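Local coordinates for protein NEQ263 (Nanoarchaeum equitans Kin4-M, PDB 5BN3) that probably binds ATP as a nucleotide-binding subunit of the NeqA-NeqB core complex, an ATP synthase of the archaeal and vacuolar type, at residues V151-V164 against R219-Y231. Numbering follows the deposited sequence.
Sequences VAKDKTIIFAAIGV and RDVLVLMLDMTNY
Strands 156-162 and 220-226 pair in parallel inside the central sheet of the nucleotide-binding domain, which belongs to the P-loop NTPase fold class. Between T156 and I162 six backbone hydrogen bonds join them, I158 N to L222 O (2.8 Å) being nearly straight. On one face CD1 of I158 meets CG1 of V221 at 4.1 Å, and the CB atoms of A160 and M225 touch. On the other, CD1 of the F159 ring lies against CB of L224, while L222, its CG anti to the backbone N (chi1 174°), presents CD2 to CB of A152 at 3.8 Å. K155 runs its aliphatic chain past CB of D220 (3.8 Å from CE), then bends at its last torsion, and NZ reaches V151 O at 2.8 Å and D154. Replacing K155 by an alanine would probably leave V151 O and the D154 carboxylate without this donor and uncover CB of D220. Past strand 220-226, ND2 of N230 donates to I162 O (3.2 Å), lying in the carbonyl plane, which ties I162 to helix 228-241, N-capped by D227; OD1 of N230 accepts a hydrogen bond from NE of R396 of the neighbouring V-type alpha chain. Strand 185-190 flanks 156-162, strand 273-281 flanks 220-226, and helix 196-215 packs on I158.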
loop_
_atom_site.group_PDB
_atom_site.type_symbol
_atom_site.label_atom_id
_atom_site.label_comp_id
_atom_site.label_asym_id
_atom_site.label_seq_id
_atom_site.Cartn_x
_atom_site.Cartn_y
_atom_site.Cartn_z
ATOM N N VAL B 151 8.797 33.359 -26.999
ATOM C CA VAL B 151 9.849 32.542 -27.610
ATOM C C VAL B 151 9.497 32.048 -29.013
ATOM O O VAL B 151 10.316 31.408 -29.673
ATOM C CB VAL B 151 10.233 31.329 -26.722
ATOM C CG1 VAL B 151 10.601 31.786 -25.321
ATOM C CG2 VAL B 151 9.094 30.319 -26.670
ATOM N N ALA B 152 8.285 32.353 -29.468
ATOM C CA ALA B 152 7.811 31.861 -30.761
ATOM C C ALA B 152 7.291 32.962 -31.684
ATOM O O ALA B 152 6.405 32.722 -32.504
ATOM C CB ALA B 152 6.744 30.804 -30.559
ATOM N N LYS B 153 7.848 34.162 -31.552
ATOM C CA LYS B 153 7.484 35.287 -32.411
ATOM C C LYS B 153 7.873 35.035 -33.864
ATOM O O LYS B 153 7.303 35.620 -34.788
ATOM C CB LYS B 153 8.160 36.564 -31.907
ATOM C CG LYS B 153 7.583 37.088 -30.600
ATOM C CD LYS B 153 8.479 38.134 -29.948
ATOM C CE LYS B 153 7.784 38.767 -28.744
ATOM N NZ LYS B 153 8.706 39.581 -27.897
ATOM N N ASP B 154 8.842 34.147 -34.051
ATOM C CA ASP B 154 9.405 33.859 -35.361
ATOM C C ASP B 154 9.167 32.408 -35.770
ATOM O O ASP B 154 9.601 31.980 -36.840
ATOM C CB ASP B 154 10.909 34.112 -35.316
ATOM C CG ASP B 154 11.552 33.531 -34.069
ATOM O OD1 ASP B 154 11.001 33.734 -32.965
ATOM O OD2 ASP B 154 12.601 32.863 -34.189
ATOM N N LYS B 155 8.475 31.655 -34.919
ATOM C CA LYS B 155 8.348 30.214 -35.103
ATOM C C LYS B 155 6.905 29.747 -35.279
ATOM O O LYS B 155 5.966 30.407 -34.832
ATOM C CB LYS B 155 8.980 29.481 -33.911
ATOM C CG LYS B 155 10.393 29.931 -33.567
ATOM C CD LYS B 155 10.911 29.210 -32.331
ATOM C CE LYS B 155 12.309 29.670 -31.957
ATOM N NZ LYS B 155 12.349 31.113 -31.606
ATOM N N THR B 156 6.739 28.601 -35.932
ATOM C CA THR B 156 5.442 27.940 -35.990
ATOM C C THR B 156 5.146 27.320 -34.626
ATOM O O THR B 156 5.997 26.640 -34.049
ATOM C CB THR B 156 5.427 26.829 -37.057
ATOM O OG1 THR B 156 5.725 27.389 -38.343
ATOM C CG2 THR B 156 4.068 26.156 -37.109
ATOM N N ILE B 157 3.949 27.564 -34.103
ATOM C CA ILE B 157 3.527 26.936 -32.856
ATOM C C ILE B 157 2.587 25.778 -33.158
ATOM O O ILE B 157 1.607 25.940 -33.882
ATOM C CB ILE B 157 2.806 27.937 -31.934
ATOM C CG1 ILE B 157 3.757 29.067 -31.532
ATOM C CG2 ILE B 157 2.282 27.242 -30.688
ATOM C CD1 ILE B 157 3.104 30.142 -30.691
ATOM N N ILE B 158 2.887 24.605 -32.612
ATOM C CA ILE B 158 1.968 23.478 -32.714
ATOM C C ILE B 158 1.424 23.138 -31.331
ATOM O O ILE B 158 2.187 22.871 -30.399
ATOM C CB ILE B 158 2.633 22.248 -33.360
ATOM C CG1 ILE B 158 3.104 22.600 -34.774
ATOM C CG2 ILE B 158 1.665 21.075 -33.404
ATOM C CD1 ILE B 158 3.778 21.461 -35.502
ATOM N N PHE B 159 0.102 23.168 -31.204
ATOM C CA PHE B 159 -0.564 22.924 -29.932
ATOM C C PHE B 159 -1.342 21.616 -29.983
ATOM O O PHE B 159 -2.252 21.458 -30.797
ATOM C CB PHE B 159 -1.500 24.090 -29.605
ATOM C CG PHE B 159 -2.333 23.881 -28.372
ATOM C CD1 PHE B 159 -1.754 23.466 -27.182
ATOM C CD2 PHE B 159 -3.697 24.129 -28.396
ATOM C CE1 PHE B 159 -2.524 23.285 -26.046
ATOM C CE2 PHE B 159 -4.472 23.952 -27.266
ATOM C CZ PHE B 159 -3.883 23.528 -26.087
ATOM N N ALA B 160 -0.968 20.676 -29.120
ATOM C CA ALA B 160 -1.693 19.417 -29.006
ATOM C C ALA B 160 -2.523 19.401 -27.731
ATOM O O ALA B 160 -1.976 19.351 -26.627
ATOM C CB ALA B 160 -0.734 18.247 -29.021
ATOM N N ALA B 161 -3.842 19.445 -27.889
ATOM C CA ALA B 161 -4.753 19.384 -26.751
ATOM C C ALA B 161 -5.266 17.960 -26.571
ATOM O O ALA B 161 -6.046 17.465 -27.386
ATOM C CB ALA B 161 -5.908 20.342 -26.949
ATOM N N ILE B 162 -4.831 17.308 -25.498
ATOM C CA ILE B 162 -5.154 15.903 -25.272
ATOM C C ILE B 162 -6.200 15.731 -24.171
ATOM O O ILE B 162 -5.865 15.698 -22.984
ATOM C CB ILE B 162 -3.888 15.097 -24.902
ATOM C CG1 ILE B 162 -2.736 15.434 -25.856
ATOM C CG2 ILE B 162 -4.178 13.603 -24.913
ATOM C CD1 ILE B 162 -1.394 14.861 -25.428
ATOM N N GLY B 163 -7.465 15.627 -24.570
ATOM C CA GLY B 163 -8.548 15.342 -23.643
ATOM C C GLY B 163 -8.858 16.400 -22.596
ATOM O O GLY B 163 -9.474 16.093 -21.577
ATOM N N VAL B 164 -8.443 17.640 -22.841
ATOM C CA VAL B 164 -8.746 18.737 -21.920
ATOM C C VAL B 164 -10.133 19.326 -22.207
ATOM O O VAL B 164 -10.616 19.250 -23.338
ATOM C CB VAL B 164 -7.665 19.846 -21.976
ATOM C CG1 VAL B 164 -6.305 19.292 -21.566
ATOM C CG2 VAL B 164 -7.591 20.458 -23.363
ATOM N N ARG B 219 12.782 24.628 -40.290
ATOM C CA ARG B 219 12.237 25.660 -39.409
ATOM C C ARG B 219 12.531 25.383 -37.941
ATOM O O ARG B 219 12.852 24.255 -37.559
ATOM C CB ARG B 219 10.718 25.763 -39.577
ATOM C CG ARG B 219 10.232 26.137 -40.967
ATOM C CD ARG B 219 8.712 26.030 -41.035
ATOM N NE ARG B 219 8.168 26.437 -42.328
ATOM C CZ ARG B 219 7.672 27.643 -42.583
ATOM N NH1 ARG B 219 7.652 28.567 -41.633
ATOM N NH2 ARG B 219 7.198 27.927 -43.787
ATOM N N ASP B 220 12.418 26.423 -37.122
ATOM C CA ASP B 220 12.397 26.257 -35.677
ATOM C C ASP B 220 10.938 26.171 -35.252
ATOM O O ASP B 220 10.132 27.032 -35.600
ATOM C CB ASP B 220 13.095 27.432 -34.987
ATOM C CG ASP B 220 14.593 27.442 -35.225
ATOM O OD1 ASP B 220 15.192 26.347 -35.298
ATOM O OD2 ASP B 220 15.175 28.542 -35.339
ATOM N N VAL B 221 10.596 25.119 -34.515
ATOM C CA VAL B 221 9.210 24.860 -34.148
ATOM C C VAL B 221 9.037 24.787 -32.630
ATOM O O VAL B 221 9.896 24.251 -31.926
ATOM C CB VAL B 221 8.710 23.547 -34.797
ATOM C CG1 VAL B 221 7.297 23.219 -34.351
ATOM C CG2 VAL B 221 8.763 23.655 -36.310
ATOM N N LEU B 222 7.940 25.350 -32.129
ATOM C CA LEU B 222 7.579 25.208 -30.722
ATOM C C LEU B 222 6.352 24.312 -30.585
ATOM O O LEU B 222 5.298 24.596 -31.160
ATOM C CB LEU B 222 7.290 26.573 -30.091
ATOM C CG LEU B 222 6.764 26.511 -28.656
ATOM C CD1 LEU B 222 7.831 25.940 -27.745
ATOM C CD2 LEU B 222 6.312 27.881 -28.163
ATOM N N VAL B 223 6.488 23.229 -29.828
ATOM C CA VAL B 223 5.362 22.333 -29.596
ATOM C C VAL B 223 4.913 22.381 -28.138
ATOM O O VAL B 223 5.706 22.144 -27.225
ATOM C CB VAL B 223 5.688 20.879 -29.989
ATOM C CG1 VAL B 223 4.462 19.998 -29.808
ATOM C CG2 VAL B 223 6.161 20.815 -31.425
ATOM N N LEU B 224 3.638 22.704 -27.932
ATOM C CA LEU B 224 3.031 22.677 -26.607
ATOM C C LEU B 224 2.023 21.532 -26.551
ATOM O O LEU B 224 1.200 21.385 -27.458
ATOM C CB LEU B 224 2.314 24.001 -26.323
ATOM C CG LEU B 224 3.094 25.302 -26.527
ATOM C CD1 LEU B 224 2.183 26.507 -26.354
ATOM C CD2 LEU B 224 4.254 25.381 -25.560
ATOM N N MET B 225 2.085 20.715 -25.503
ATOM C CA MET B 225 1.073 19.673 -25.325
ATOM C C MET B 225 0.590 19.524 -23.882
ATOM O O MET B 225 1.361 19.647 -22.928
ATOM C CB MET B 225 1.506 18.327 -25.931
ATOM C CG MET B 225 2.793 17.737 -25.390
ATOM S SD MET B 225 3.136 16.112 -26.116
ATOM C CE MET B 225 3.395 16.555 -27.833
ATOM N N LEU B 226 -0.706 19.253 -23.756
ATOM C CA LEU B 226 -1.421 19.253 -22.488
ATOM C C LEU B 226 -2.671 18.419 -22.727
ATOM O O LEU B 226 -3.331 18.609 -23.750
ATOM C CB LEU B 226 -1.819 20.693 -22.154
ATOM C CG LEU B 226 -2.799 21.012 -21.024
ATOM C CD1 LEU B 226 -2.156 20.777 -19.674
ATOM C CD2 LEU B 226 -3.285 22.449 -21.137
ATOM N N ASP B 227 -3.025 17.507 -21.819
ATOM C CA ASP B 227 -2.337 17.249 -20.557
ATOM C C ASP B 227 -1.788 15.829 -20.636
ATOM O O ASP B 227 -2.512 14.910 -21.021
ATOM C CB ASP B 227 -3.368 17.351 -19.419
ATOM C CG ASP B 227 -2.758 17.224 -18.028
ATOM O OD1 ASP B 227 -1.838 16.405 -17.819
ATOM O OD2 ASP B 227 -3.227 17.941 -17.117
ATOM N N MET B 228 -0.520 15.639 -20.277
ATOM C CA MET B 228 0.098 14.317 -20.393
ATOM C C MET B 228 -0.532 13.292 -19.452
ATOM O O MET B 228 -0.439 12.087 -19.687
ATOM C CB MET B 228 1.615 14.381 -20.174
ATOM C CG MET B 228 2.376 15.241 -21.182
ATOM S SD MET B 228 1.833 15.060 -22.899
ATOM C CE MET B 228 2.207 13.335 -23.214
ATOM N N THR B 229 -1.183 13.765 -18.394
ATOM C CA THR B 229 -1.874 12.861 -17.480
ATOM C C THR B 229 -3.103 12.257 -18.160
ATOM O O THR B 229 -3.445 11.097 -17.925
ATOM C CB THR B 229 -2.260 13.567 -16.169
ATOM O OG1 THR B 229 -1.078 14.088 -15.546
ATOM C CG2 THR B 229 -2.919 12.592 -15.216
ATOM N N ASN B 230 -3.761 13.044 -19.010
ATOM C CA ASN B 230 -4.871 12.533 -19.808
ATOM C C ASN B 230 -4.384 11.562 -20.876
ATOM O O ASN B 230 -5.082 10.610 -21.220
ATOM C CB ASN B 230 -5.644 13.673 -20.475
ATOM C CG ASN B 230 -6.372 14.547 -19.480
ATOM O OD1 ASN B 230 -6.667 14.126 -18.362
ATOM N ND2 ASN B 230 -6.672 15.776 -19.886
ATOM N N TYR B 231 -3.193 11.817 -21.410
ATOM C CA TYR B 231 -2.593 10.919 -22.390
ATOM C C TYR B 231 -2.315 9.550 -21.784
ATOM O O TYR B 231 -2.629 8.517 -22.379
ATOM C CB TYR B 231 -1.299 11.509 -22.964
ATOM C CG TYR B 231 -0.564 10.528 -23.847
ATOM C CD1 TYR B 231 -0.892 10.394 -25.186
ATOM C CD2 TYR B 231 0.440 9.719 -23.335
ATOM C CE1 TYR B 231 -0.234 9.489 -25.994
ATOM C CE2 TYR B 231 1.099 8.812 -24.133
ATOM C CZ TYR B 231 0.756 8.698 -25.459
ATOM O OH TYR B 231 1.421 7.795 -26.254
HETATM O O HOH W 1 8.747 28.601 -38.478
#